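Local coordinates for protein adenylation domain (PDB 5N9X) that is an adenylation domain of the AMP-binding ANL superfamily that holds ATP and threonine, at residues A[18-23]-A[182-187]; A[68-73]-A[113-118]; A[175-180]-A[373-378]; A[384-389]-A[400-405]. All coordinates share one frame; numbering follows the deposited sequence.

Contact 1 of 4, residues A[18-23]-A[182-187]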
loop_
_atom_site.group_PDB
_atom_site.type_symbol
_atom_site.label_atom_id
_atom_site.label_comp_id
_atom_site.label_asym_id
_atom_site.label_seq_id
_atom_site.Cartn_x
_atom_site.Cartn_y
_atom_site.Cartn_z
ATOM N N ALA A 18 -20.390 11.867 3.968
ATOM C CA ALA A 18 -20.128 11.593 2.567
ATOM C C ALA A 18 -18.644 11.703 2.194
ATOM O O ALA A 18 -18.160 10.969 1.333
ATOM C CB ALA A 18 -20.964 12.537 1.707
ATOM N N THR A 19 -17.922 12.616 2.835
ATOM C CA THR A 19 -16.554 12.897 2.414
ATOM C C THR A 19 -15.531 12.752 3.557
ATOM O O THR A 19 -15.900 12.578 4.721
ATOM C CB THR A 19 -16.468 14.321 1.816
ATOM O OG1 THR A 19 -16.539 15.280 2.875
ATOM C CG2 THR A 19 -17.624 14.563 0.868
ATOM N N LEU A 20 -14.249 12.826 3.210
ATOM C CA LEU A 20 -13.176 12.799 4.200
ATOM C C LEU A 20 -13.164 14.107 5.029
ATOM O O LEU A 20 -12.897 14.112 6.229
ATOM C CB LEU A 20 -11.823 12.563 3.501
ATOM C CG LEU A 20 -11.670 11.197 2.804
ATOM C CD1 LEU A 20 -10.398 11.110 1.947
ATOM C CD2 LEU A 20 -11.718 10.035 3.804
ATOM N N VAL A 21 -13.487 15.204 4.373
ATOM C CA VAL A 21 -13.634 16.493 5.030
ATOM C C VAL A 21 -14.691 16.381 6.152
ATOM O O VAL A 21 -14.452 16.803 7.273
ATOM C CB VAL A 21 -14.017 17.581 3.984
ATOM C CG1 VAL A 21 -14.563 18.833 4.643
ATOM C CG2 VAL A 21 -12.833 17.890 3.056
ATOM N N ASP A 22 -15.838 15.774 5.838
ATOM C CA ASP A 22 -16.896 15.541 6.806
ATOM C C ASP A 22 -16.366 14.731 7.988
ATOM O O ASP A 22 -16.595 15.088 9.154
ATOM C CB ASP A 22 -18.083 14.789 6.179
ATOM C CG ASP A 22 -18.861 15.612 5.141
ATOM O OD1 ASP A 22 -18.967 16.856 5.277
ATOM O OD2 ASP A 22 -19.403 14.974 4.198
ATOM N N LEU A 23 -15.670 13.633 7.689
ATOM C CA LEU A 23 -15.134 12.757 8.729
ATOM C C LEU A 23 -14.212 13.489 9.685
ATOM O O LEU A 23 -14.351 13.359 10.903
ATOM C CB LEU A 23 -14.395 11.544 8.135
ATOM C CG LEU A 23 -15.189 10.582 7.227
ATOM C CD1 LEU A 23 -14.291 9.442 6.722
ATOM C CD2 LEU A 23 -16.490 10.032 7.835
ATOM N N GLY A 182 -16.039 9.451 -1.674
ATOM C CA GLY A 182 -16.947 8.331 -1.503
ATOM C C GLY A 182 -16.301 6.964 -1.606
ATOM O O GLY A 182 -16.750 6.010 -0.961
ATOM N N ASN A 183 -15.250 6.833 -2.410
ATOM C CA ASN A 183 -14.496 5.582 -2.378
ATOM C C ASN A 183 -13.899 5.372 -0.976
ATOM O O ASN A 183 -14.158 4.345 -0.340
ATOM C CB ASN A 183 -13.375 5.537 -3.424
ATOM C CG ASN A 183 -13.875 5.613 -4.871
ATOM O OD1 ASN A 183 -13.256 6.264 -5.682
ATOM N ND2 ASN A 183 -14.955 4.903 -5.196
ATOM N N VAL A 184 -13.124 6.347 -0.485
ATOM C CA VAL A 184 -12.542 6.196 0.844
ATOM C C VAL A 184 -13.568 6.058 1.977
ATOM O O VAL A 184 -13.383 5.227 2.877
ATOM C CB VAL A 184 -11.605 7.359 1.244
ATOM C CG1 VAL A 184 -10.739 6.901 2.406
ATOM C CG2 VAL A 184 -10.716 7.771 0.104
ATOM N N THR A 185 -14.628 6.871 1.960
ATOM C CA THR A 185 -15.622 6.758 3.018
ATOM C C THR A 185 -16.308 5.385 2.934
ATOM O O THR A 185 -16.599 4.791 3.973
ATOM C CB THR A 185 -16.654 7.962 3.026
ATOM O OG1 THR A 185 -17.350 8.075 1.777
ATOM C CG2 THR A 185 -15.937 9.278 3.337
ATOM N N ALA A 186 -16.507 4.839 1.737
ATOM C CA ALA A 186 -17.012 3.461 1.644
ATOM C C ALA A 186 -16.043 2.444 2.272
ATOM O O ALA A 186 -16.487 1.457 2.845
ATOM C CB ALA A 186 -17.306 3.075 0.188
ATOM N N LEU A 187 -14.737 2.679 2.170
ATOM C CA LEU A 187 -13.750 1.802 2.813
ATOM C C LEU A 187 -14.007 1.664 4.333
ATOM O O LEU A 187 -14.181 0.559 4.858
ATOM C CB LEU A 187 -12.320 2.317 2.559
ATOM C CG LEU A 187 -11.236 1.571 3.369
ATOM C CD1 LEU A 187 -11.182 0.097 2.994
ATOM C CD2 LEU A 187 -9.871 2.194 3.257
#
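A capping box opens helix 20-30, and the turn that carries it rests against the first turns of helix 181-191 in this adenylation domain. Ala18 and Thr19 meet Thr185 there, while Leu20 meets Val184. Thr19 is the N-cap residue. Its OG1 accepts from Asp22 N at 3.1 Å, and Thr19 N in turn donates to Asp22 OD2 at 3.1 Å. The amide reaches that oxygen from its anti side, 33° out of the carboxylate plane. These two bonds close the first turn of the helix. Thr185 uses both branches of its side chain. OG1 lies 3.0 Å from Ala18 O, but its proton is also within reach of His181 O, so the choice of acceptor is not settled. CG2 packs on the backbone where the first helix begins. It also meets the end of Leu23, whose CD1 is 3.8 Å away. Leu20 and Val184 cross at about a right angle, and each Leu20 methyl meets one of the two Val184 methyls. Trp219 of helix 213-222 and Ala162 of strand 161-167 also touch Leu20, which places the pair in a buried layer. The Val184 side chain is still about 11 Å from the bound threonine. With CG1 anti to the backbone N (chi1 -162°), Val184 sets CG1 3.6 Å from Leu20 CD2 and CG2 3.8 Å from Leu20 CD1.

Contact 2 of 4, residues A[68-73]-A[113-118]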
loop_
_atom_site.group_PDB
_atom_site.type_symbol
_atom_site.label_atom_id
_atom_site.label_comp_id
_atom_site.label_asym_id
_atom_site.label_seq_id
_atom_site.Cartn_x
_atom_site.Cartn_y
_atom_site.Cartn_z
ATOM N N GLY A 68 -12.340 20.251 -7.575
ATOM C CA GLY A 68 -12.016 19.434 -8.736
ATOM C C GLY A 68 -10.619 19.676 -9.271
ATOM O O GLY A 68 -10.188 19.011 -10.199
ATOM N N ASP A 69 -9.906 20.631 -8.690
ATOM C CA ASP A 69 -8.502 20.847 -9.032
ATOM C C ASP A 69 -7.571 19.846 -8.347
ATOM O O ASP A 69 -7.925 19.208 -7.350
ATOM C CB ASP A 69 -8.057 22.265 -8.656
ATOM C CG ASP A 69 -8.481 23.312 -9.685
ATOM O OD1 ASP A 69 -8.906 22.937 -10.804
ATOM O OD2 ASP A 69 -8.369 24.518 -9.362
ATOM N N ARG A 70 -6.351 19.763 -8.869
ATOM C CA ARG A 70 -5.405 18.771 -8.428
ATOM C C ARG A 70 -4.149 19.485 -7.944
ATOM O O ARG A 70 -3.567 20.291 -8.671
ATOM C CB ARG A 70 -5.119 17.792 -9.571
ATOM C CG ARG A 70 -6.372 17.025 -9.980
ATOM C CD ARG A 70 -6.029 15.788 -10.750
ATOM N NE ARG A 70 -5.560 15.902 -12.121
ATOM C CZ ARG A 70 -6.310 15.659 -13.198
ATOM N NH1 ARG A 70 -7.556 15.224 -13.073
ATOM N NH2 ARG A 70 -5.785 15.779 -14.412
ATOM N N VAL A 71 -3.753 19.234 -6.698
ATOM C CA VAL A 71 -2.610 19.937 -6.151
ATOM C C VAL A 71 -1.541 18.967 -5.665
ATOM O O VAL A 71 -1.813 18.061 -4.869
ATOM C CB VAL A 71 -3.022 20.884 -5.006
ATOM C CG1 VAL A 71 -1.808 21.637 -4.521
ATOM C CG2 VAL A 71 -4.073 21.881 -5.488
ATOM N N ALA A 72 -0.320 19.164 -6.154
ATOM C CA ALA A 72 0.798 18.329 -5.760
ATOM C C ALA A 72 1.181 18.608 -4.323
ATOM O O ALA A 72 1.125 19.750 -3.868
ATOM C CB ALA A 72 1.978 18.553 -6.658
ATOM N N LEU A 73 1.585 17.559 -3.616
ATOM C CA LEU A 73 2.083 17.716 -2.260
ATOM C C LEU A 73 3.448 17.065 -2.183
ATOM O O LEU A 73 3.587 15.875 -2.447
ATOM C CB LEU A 73 1.123 17.107 -1.231
ATOM C CG LEU A 73 1.646 17.149 0.212
ATOM C CD1 LEU A 73 1.709 18.596 0.700
ATOM C CD2 LEU A 73 0.814 16.302 1.176
ATOM N N ASP A 113 1.732 14.711 -15.967
ATOM C CA ASP A 113 0.630 13.777 -16.234
ATOM C C ASP A 113 -0.631 14.150 -15.459
ATOM O O ASP A 113 -1.741 14.071 -15.978
ATOM C CB ASP A 113 1.031 12.327 -15.902
ATOM C CG ASP A 113 0.015 11.298 -16.414
ATOM O OD1 ASP A 113 -0.178 11.208 -17.644
ATOM O OD2 ASP A 113 -0.578 10.570 -15.589
ATOM N N SER A 114 -0.471 14.557 -14.212
ATOM C CA SER A 114 -1.636 14.849 -13.405
ATOM C C SER A 114 -2.137 16.277 -13.613
ATOM O O SER A 114 -3.254 16.617 -13.206
ATOM C CB SER A 114 -1.330 14.596 -11.932
ATOM O OG SER A 114 -0.253 15.398 -11.510
ATOM N N GLN A 115 -1.322 17.098 -14.262
ATOM C CA GLN A 115 -1.699 18.485 -14.546
ATOM C C GLN A 115 -2.133 19.200 -13.276
ATOM O O GLN A 115 -3.287 19.623 -13.153
ATOM C CB GLN A 115 -2.836 18.561 -15.588
ATOM C CG GLN A 115 -2.714 17.639 -16.817
ATOM C CD GLN A 115 -4.075 17.356 -17.463
ATOM O OE1 GLN A 115 -4.778 16.420 -17.073
ATOM N NE2 GLN A 115 -4.450 18.169 -18.447
ATOM N N VAL A 116 -1.233 19.319 -12.311
ATOM C CA VAL A 116 -1.615 20.017 -11.092
ATOM C C VAL A 116 -1.585 21.538 -11.291
ATOM O O VAL A 116 -0.713 22.060 -11.966
ATOM C CB VAL A 116 -0.721 19.609 -9.891
ATOM C CG1 VAL A 116 -0.829 18.118 -9.644
ATOM C CG2 VAL A 116 0.716 19.995 -10.141
ATOM N N VAL A 117 -2.572 22.225 -10.718
ATOM C CA VAL A 117 -2.673 23.681 -10.773
ATOM C C VAL A 117 -1.707 24.379 -9.832
ATOM O O VAL A 117 -1.546 25.590 -9.906
ATOM C CB VAL A 117 -4.083 24.155 -10.423
ATOM C CG1 VAL A 117 -5.100 23.354 -11.174
ATOM C CG2 VAL A 117 -4.335 24.015 -8.923
ATOM N N ALA A 118 -1.093 23.610 -8.928
ATOM C CA ALA A 118 -0.196 24.153 -7.913
ATOM C C ALA A 118 0.592 23.047 -7.232
ATOM O O ALA A 118 0.267 21.879 -7.390
ATOM C CB ALA A 118 -0.984 24.930 -6.885
HETATM O O HOH W 1 -5.682 20.142 -11.630
#
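The guanidinium of Arg70 meets the end of helix 104-114 with its edge. Ser114 O lies in its plane and takes both NE, at 2.6 Å, and NH2, at 2.9 Å. This is a side-on grip on one carbonyl. The NE bond also lies in the carbonyl plane, whereas NH2 comes from 52° above it. A bend at chi3 (-73°) turns the arginine chain toward that oxygen. Gln115 OE1 is at the same edge, but its angle to NH2 is poor. A water joins Arg70 N to Gln115 O. Beyond the helix end the chain comes in across strand 70-74, at 86° to it end to end, before it enters strand 118-121. Val117 N donates to Arg70 O at 3.0 Å, and Ala72 N donates to Ala118 O at 3.0 Å. Val117 CG1 packs on Asp69, whose OD2 accepts from Arg66 N. Strand 70-74 lies between strands 94-97 and 118-121 in a parallel sheet. Helix 79-90 packs on Val71 through Ile88, and strand 161-167 touches Arg70 through Ile164.

Contact 3 of 4, residues A[175-180]-A[373-378]. With ATP (adenosine-5'-triphosphate), chain D.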
loop_
_atom_site.group_PDB
_atom_site.type_symbol
_atom_site.label_atom_id
_atom_site.label_comp_id
_atom_site.label_asym_id
_atom_site.label_seq_id
_atom_site.Cartn_x
_atom_site.Cartn_y
_atom_site.Cartn_z
ATOM N N LYS A 175 1.356 4.778 -13.755
ATOM C CA LYS A 175 -0.042 5.159 -13.954
ATOM C C LYS A 175 -0.782 5.702 -12.739
ATOM O O LYS A 175 -0.679 5.170 -11.642
ATOM C CB LYS A 175 -0.798 3.966 -14.544
ATOM C CG LYS A 175 -0.744 2.690 -13.722
ATOM C CD LYS A 175 -1.509 1.590 -14.440
ATOM C CE LYS A 175 -1.509 0.291 -13.659
ATOM N NZ LYS A 175 -0.157 -0.315 -13.542
ATOM N N GLY A 176 -1.540 6.771 -12.968
ATOM C CA GLY A 176 -2.304 7.411 -11.918
ATOM C C GLY A 176 -3.704 6.849 -11.701
ATOM O O GLY A 176 -4.498 6.696 -12.650
ATOM N N VAL A 177 -3.994 6.559 -10.429
ATOM C CA VAL A 177 -5.304 6.117 -9.975
ATOM C C VAL A 177 -5.930 7.219 -9.122
ATOM O O VAL A 177 -5.428 7.534 -8.024
ATOM C CB VAL A 177 -5.226 4.817 -9.123
ATOM C CG1 VAL A 177 -6.624 4.280 -8.848
ATOM C CG2 VAL A 177 -4.347 3.753 -9.777
ATOM N N PRO A 178 -7.018 7.828 -9.622
ATOM C CA PRO A 178 -7.737 8.826 -8.816
ATOM C C PRO A 178 -8.802 8.182 -7.941
ATOM O O PRO A 178 -9.690 7.487 -8.442
ATOM C CB PRO A 178 -8.364 9.747 -9.868
ATOM C CG PRO A 178 -8.561 8.845 -11.063
ATOM C CD PRO A 178 -7.511 7.762 -11.010
ATOM N N VAL A 179 -8.717 8.422 -6.639
ATOM C CA VAL A 179 -9.657 7.825 -5.688
ATOM C C VAL A 179 -10.555 8.896 -5.092
ATOM O O VAL A 179 -10.059 9.889 -4.528
ATOM C CB VAL A 179 -8.908 7.077 -4.570
ATOM C CG1 VAL A 179 -9.860 6.565 -3.500
ATOM C CG2 VAL A 179 -8.094 5.954 -5.173
ATOM N N ARG A 180 -11.866 8.702 -5.222
ATOM C CA ARG A 180 -12.854 9.674 -4.719
ATOM C C ARG A 180 -13.172 9.590 -3.212
ATOM O O ARG A 180 -12.989 8.552 -2.583
ATOM C CB ARG A 180 -14.154 9.527 -5.506
ATOM C CG ARG A 180 -14.036 10.009 -6.934
ATOM C CD ARG A 180 -14.910 9.199 -7.867
ATOM N NE ARG A 180 -15.345 10.007 -9.012
ATOM C CZ ARG A 180 -16.522 9.873 -9.624
ATOM N NH1 ARG A 180 -17.383 8.942 -9.221
ATOM N NH2 ARG A 180 -16.841 10.665 -10.642
ATOM N N GLU A 373 -12.810 5.085 -10.472
ATOM C CA GLU A 373 -13.451 5.354 -11.749
ATOM C C GLU A 373 -12.522 5.151 -12.939
ATOM O O GLU A 373 -12.778 5.688 -14.008
ATOM C CB GLU A 373 -14.000 6.785 -11.781
ATOM C CG GLU A 373 -15.077 7.083 -10.751
ATOM C CD GLU A 373 -16.378 6.310 -10.952
ATOM O OE1 GLU A 373 -16.426 5.376 -11.792
ATOM O OE2 GLU A 373 -17.358 6.627 -10.234
ATOM N N GLY A 374 -11.448 4.393 -12.755
ATOM C CA GLY A 374 -10.518 4.121 -13.833
ATOM C C GLY A 374 -9.249 4.951 -13.750
ATOM O O GLY A 374 -9.162 5.878 -12.949
ATOM N N TYR A 375 -8.265 4.624 -14.586
ATOM C CA TYR A 375 -6.995 5.328 -14.569
ATOM C C TYR A 375 -7.132 6.739 -15.096
ATOM O O TYR A 375 -8.080 7.056 -15.826
ATOM C CB TYR A 375 -5.938 4.564 -15.377
ATOM C CG TYR A 375 -5.706 3.186 -14.819
ATOM C CD1 TYR A 375 -5.061 3.015 -13.611
ATOM C CD2 TYR A 375 -6.165 2.058 -15.486
ATOM C CE1 TYR A 375 -4.866 1.767 -13.086
ATOM C CE2 TYR A 375 -5.972 0.804 -14.970
ATOM C CZ TYR A 375 -5.320 0.667 -13.771
ATOM O OH TYR A 375 -5.118 -0.571 -13.265
ATOM N N LEU A 376 -6.181 7.579 -14.693
ATOM C CA LEU A 376 -6.047 8.920 -15.236
ATOM C C LEU A 376 -5.268 8.882 -16.560
ATOM O O LEU A 376 -4.142 8.366 -16.614
ATOM C CB LEU A 376 -5.346 9.830 -14.222
ATOM C CG LEU A 376 -5.086 11.269 -14.655
ATOM C CD1 LEU A 376 -6.266 12.139 -14.235
ATOM C CD2 LEU A 376 -3.779 11.778 -14.045
ATOM N N ASN A 377 -5.875 9.418 -17.619
ATOM C CA ASN A 377 -5.204 9.542 -18.913
ATOM C C ASN A 377 -4.601 8.222 -19.436
ATOM O O ASN A 377 -3.526 8.224 -20.023
ATOM C CB ASN A 377 -4.108 10.600 -18.810
ATOM C CG ASN A 377 -4.655 11.970 -18.459
ATOM O OD1 ASN A 377 -5.830 12.265 -18.696
ATOM N ND2 ASN A 377 -3.806 12.815 -17.882
ATOM N N ARG A 378 -5.271 7.101 -19.163
ATOM C CA ARG A 378 -4.901 5.796 -19.720
ATOM C C ARG A 378 -6.191 5.162 -20.204
ATOM O O ARG A 378 -6.680 4.196 -19.625
ATOM C CB ARG A 378 -4.220 4.891 -18.693
ATOM C CG ARG A 378 -2.992 5.482 -18.014
ATOM C CD ARG A 378 -1.757 5.633 -18.897
ATOM N NE ARG A 378 -0.636 6.154 -18.104
ATOM C CZ ARG A 378 -0.294 7.439 -17.985
ATOM N NH1 ARG A 378 -0.950 8.389 -18.638
ATOM N NH2 ARG A 378 0.741 7.772 -17.220
HETATM P PG ATP D . -0.320 -1.855 -10.078
HETATM O O1G ATP D . -0.918 -3.155 -10.602
HETATM O O2G ATP D . 0.450 -1.076 -11.101
HETATM O O3G ATP D . -1.307 -0.941 -9.372
HETATM P PB ATP D . 0.674 -2.786 -7.489
HETATM O O1B ATP D . 0.140 -4.207 -7.695
HETATM O O2B ATP D . 1.820 -2.543 -6.560
HETATM O O3B ATP D . 0.885 -2.258 -9.018
HETATM P PA ATP D . -1.043 -1.658 -5.626
HETATM O O1A ATP D . -2.517 -1.353 -5.747
HETATM O O2A ATP D . -0.196 -0.778 -4.713
HETATM O O3A ATP D . -0.442 -1.705 -7.103
HETATM O "O5'" ATP D . -0.743 -3.223 -5.258
HETATM C "C5'" ATP D . -1.733 -4.246 -5.147
HETATM C "C4'" ATP D . -1.130 -5.605 -5.506
HETATM O "O4'" ATP D . -0.462 -6.184 -4.395
HETATM C "C3'" ATP D . -2.126 -6.629 -6.022
HETATM O "O3'" ATP D . -1.930 -6.721 -7.429
HETATM C "C2'" ATP D . -1.759 -7.933 -5.362
HETATM O "O2'" ATP D . -1.059 -8.733 -6.312
HETATM C "C1'" ATP D . -0.794 -7.572 -4.253
HETATM N N9 ATP D . -1.400 -7.781 -2.901
HETATM C C8 ATP D . -1.949 -6.814 -2.132
HETATM N N7 ATP D . -2.413 -7.291 -0.953
HETATM C C5 ATP D . -2.149 -8.609 -0.943
HETATM C C6 ATP D . -2.377 -9.711 0.019
HETATM N N6 ATP D . -2.984 -9.469 1.197
HETATM N N1 ATP D . -1.969 -10.948 -0.328
HETATM C C2 ATP D . -1.393 -11.167 -1.527
HETATM N N3 ATP D . -1.133 -10.222 -2.458
HETATM C C4 ATP D . -1.488 -8.933 -2.229
HETATM O O HOH W 2 -12.557 6.968 -8.333
#
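Lys175 reaches the bound ATP while its chain passes over one face of the Tyr375 ring. NZ donates to ATP O2G at 2.6 Å. CD sits 4.0 Å from the ring centroid, 27° off the normal, which is a CH-pi contact. The side chain stays extended to CE and bends at chi4 (-66°), which turns NZ to the phosphate. Val177 CG2 and Gly176 O meet the same ring at its edge. One direct backbone bond joins the segments: Leu376 N donates to Gly176 O at 2.8 Å and is almost straight. A water bridges Pro178 O and Glu373 N farther along, and Pro178 CD packs 3.2 Å from Gly374 O. At the far end Arg180 NH1 and Glu373 OE2 form a salt bridge, modelled rather short at 2.5 Å. The carboxylate plane stands nearly upright, 84° from the guanidinium, and Glu373 CG lies over one guanidinium face. In the next shell, Tyr375 OH is hydrogen-bonded to Glu315 and probably also to Arg385, at the end of helix 379-385, and to Tyr402 of strand 400-410. These bonds position the ring that flanks Lys175. Arg378 binds Asn377 O and Pro174 O and forms a salt bridge with Asp113. The lysine ammonium would balance part of the negative charge of the gamma-phosphate, and the tyrosine face gives its aliphatic chain an apolar wall.

Contact 4 of 4, residues A[384-389]-A[400-405]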
loop_
_atom_site.group_PDB
_atom_site.type_symbol
_atom_site.label_atom_id
_atom_site.label_comp_id
_atom_site.label_asym_id
_atom_site.label_seq_id
_atom_site.Cartn_x
_atom_site.Cartn_y
_atom_site.Cartn_z
ATOM N N GLU A 384 -9.930 -1.908 -20.604
ATOM C CA GLU A 384 -9.646 -3.325 -20.401
ATOM C C GLU A 384 -9.916 -3.855 -19.002
ATOM O O GLU A 384 -10.420 -4.969 -18.852
ATOM C CB GLU A 384 -8.190 -3.632 -20.738
ATOM C CG GLU A 384 -7.822 -3.445 -22.171
ATOM C CD GLU A 384 -6.321 -3.366 -22.350
ATOM O OE1 GLU A 384 -5.864 -2.834 -23.394
ATOM O OE2 GLU A 384 -5.604 -3.803 -21.414
ATOM N N ARG A 385 -9.563 -3.074 -17.985
ATOM C CA ARG A 385 -9.551 -3.566 -16.613
ATOM C C ARG A 385 -10.778 -3.180 -15.787
ATOM O O ARG A 385 -11.001 -3.726 -14.710
ATOM C CB ARG A 385 -8.276 -3.085 -15.921
ATOM C CG ARG A 385 -7.013 -3.700 -16.467
ATOM C CD ARG A 385 -5.846 -3.254 -15.633
ATOM N NE ARG A 385 -4.591 -3.873 -16.040
ATOM C CZ ARG A 385 -3.420 -3.605 -15.466
ATOM N NH1 ARG A 385 -3.355 -2.747 -14.457
ATOM N NH2 ARG A 385 -2.314 -4.212 -15.883
ATOM N N PHE A 386 -11.561 -2.236 -16.294
ATOM C CA PHE A 386 -12.838 -1.859 -15.684
ATOM C C PHE A 386 -13.940 -2.120 -16.701
ATOM O O PHE A 386 -14.057 -1.361 -17.672
ATOM C CB PHE A 386 -12.869 -0.369 -15.280
ATOM C CG PHE A 386 -11.819 0.036 -14.279
ATOM C CD1 PHE A 386 -10.524 0.319 -14.689
ATOM C CD2 PHE A 386 -12.140 0.182 -12.930
ATOM C CE1 PHE A 386 -9.560 0.721 -13.766
ATOM C CE2 PHE A 386 -11.189 0.583 -12.011
ATOM C CZ PHE A 386 -9.895 0.848 -12.428
ATOM N N THR A 387 -14.738 -3.168 -16.489
ATOM C CA THR A 387 -15.753 -3.585 -17.462
ATOM C C THR A 387 -17.163 -3.638 -16.871
ATOM O O THR A 387 -17.335 -3.905 -15.679
ATOM C CB THR A 387 -15.412 -4.966 -18.054
ATOM O OG1 THR A 387 -15.181 -5.906 -16.989
ATOM C CG2 THR A 387 -14.168 -4.867 -18.868
ATOM N N THR A 388 -18.159 -3.365 -17.713
ATOM C CA THR A 388 -19.577 -3.529 -17.369
ATOM C C THR A 388 -20.222 -4.426 -18.420
ATOM O O THR A 388 -20.053 -4.196 -19.625
ATOM C CB THR A 388 -20.338 -2.184 -17.325
ATOM O OG1 THR A 388 -19.582 -1.208 -16.596
ATOM C CG2 THR A 388 -21.717 -2.353 -16.697
ATOM N N GLY A 389 -20.959 -5.440 -17.981
ATOM C CA GLY A 389 -21.705 -6.267 -18.918
ATOM C C GLY A 389 -22.737 -5.466 -19.706
ATOM O O GLY A 389 -22.809 -4.245 -19.590
ATOM N N ARG A 400 -20.044 -3.003 -12.345
ATOM C CA ARG A 400 -18.809 -2.553 -12.971
ATOM C C ARG A 400 -17.650 -3.267 -12.260
ATOM O O ARG A 400 -17.434 -3.052 -11.063
ATOM C CB ARG A 400 -18.686 -1.029 -12.866
ATOM C CG ARG A 400 -17.559 -0.411 -13.658
ATOM C CD ARG A 400 -17.685 1.102 -13.742
ATOM N NE ARG A 400 -16.380 1.704 -14.007
ATOM C CZ ARG A 400 -15.532 2.114 -13.068
ATOM N NH1 ARG A 400 -15.838 2.020 -11.784
ATOM N NH2 ARG A 400 -14.372 2.634 -13.422
ATOM N N TYR A 401 -16.932 -4.133 -12.971
ATOM C CA TYR A 401 -15.930 -4.989 -12.342
ATOM C C TYR A 401 -14.517 -4.466 -12.608
ATOM O O TYR A 401 -14.206 -4.116 -13.737
ATOM C CB TYR A 401 -16.042 -6.434 -12.868
ATOM C CG TYR A 401 -17.175 -7.246 -12.283
ATOM C CD1 TYR A 401 -17.099 -7.763 -10.981
ATOM C CD2 TYR A 401 -18.316 -7.524 -13.037
ATOM C CE1 TYR A 401 -18.152 -8.508 -10.438
ATOM C CE2 TYR A 401 -19.368 -8.267 -12.512
ATOM C CZ TYR A 401 -19.283 -8.759 -11.220
ATOM O OH TYR A 401 -20.331 -9.495 -10.713
ATOM N N TYR A 402 -13.662 -4.426 -11.586
ATOM C CA TYR A 402 -12.235 -4.206 -11.818
ATOM C C TYR A 402 -11.502 -5.541 -11.841
ATOM O O TYR A 402 -11.633 -6.377 -10.927
ATOM C CB TYR A 402 -11.587 -3.289 -10.760
ATOM C CG TYR A 402 -10.071 -3.252 -10.899
ATOM C CD1 TYR A 402 -9.477 -2.548 -11.936
ATOM C CD2 TYR A 402 -9.246 -3.939 -10.018
ATOM C CE1 TYR A 402 -8.108 -2.514 -12.095
ATOM C CE2 TYR A 402 -7.865 -3.909 -10.157
ATOM C CZ TYR A 402 -7.305 -3.187 -11.203
ATOM O OH TYR A 402 -5.945 -3.121 -11.371
ATOM N N HIS A 403 -10.719 -5.732 -12.886
ATOM C CA HIS A 403 -9.984 -6.967 -13.040
ATOM C C HIS A 403 -8.646 -6.807 -12.336
ATOM O O HIS A 403 -7.811 -6.016 -12.753
ATOM C CB HIS A 403 -9.813 -7.316 -14.525
ATOM C CG HIS A 403 -11.100 -7.313 -15.306
ATOM N ND1 HIS A 403 -11.143 -7.534 -16.666
ATOM C CD2 HIS A 403 -12.382 -7.126 -14.918
ATOM C CE1 HIS A 403 -12.398 -7.480 -17.082
ATOM N NE2 HIS A 403 -13.169 -7.230 -16.046
ATOM N N SER A 404 -8.455 -7.550 -11.254
ATOM C CA SER A 404 -7.295 -7.361 -10.397
ATOM C C SER A 404 -6.010 -7.868 -11.042
ATOM O O SER A 404 -4.909 -7.410 -10.716
ATOM C CB SER A 404 -7.515 -8.069 -9.051
ATOM O OG SER A 404 -7.317 -9.465 -9.169
ATOM N N GLY A 405 -6.152 -8.840 -11.935
ATOM C CA GLY A 405 -5.001 -9.524 -12.498
ATOM C C GLY A 405 -4.355 -10.439 -11.470
ATOM O O GLY A 405 -3.180 -10.800 -11.591
#
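The Phe386 ring lies between the Tyr402 ring and the guanidinium of Arg400 in the hairpin of strands 386-388 and 400-410. Tyr402 CD1 stands 3.4 Å above one face of the phenylalanine, toward its rim. The two rings are oblique, with planes at 48° and centroids 4.8 Å apart. The Arg400 guanidinium is nearly parallel to the Phe386 ring; the two planes are 12° apart. Phe386 CD2 lies over the guanidinium face, 3.4 Å from Arg400 NH2. The extended Arg400 chain carries the guanidinium there, and Arg400 NH1 donates to Ser372 O. Tyr402 has CG anti to the backbone N (chi1 171°), which lays its ring beside the Arg385 chain. Thr387 and His403 cross at about a right angle. The threonine OG1 comes to the edge of the imidazole, 2.6 Å from NE2, in a hydrogen bond that either group could donate. Thr387 pairs with Tyr401 through two backbone bonds, Thr387 N to Tyr401 O at 3.0 Å and Tyr401 N to Thr387 O at 2.7 Å. His403 N donates to Arg385 O at 2.7 Å, where helix 379-385 gives way to the strand. Strand 362-367 pairs with 400-410 as well, and its Trp365 stacks on the His403 ring.

Overall arrangement
Near the N terminus, contact 1 closes a loop of about 160 residues by bringing residues 18-23 to helix 181-191. Contact 2 is nested inside that loop and ties strand 70-74 to the end of helix 104-114. Strand 175-180 runs straight into helix 181-191, so contact 3 crosses contact 1; the two touch through Val179 and Val184. Contact 3 joins that strand to the loop before helix 379-385. It opens after contact 2 closes, but the two meet in space through Asp113, Arg378 and Leu376. Contact 4 follows as a local hairpin after that helix. Gly374 packs on Phe386 there, which links contacts 3 and 4 beside the ATP site.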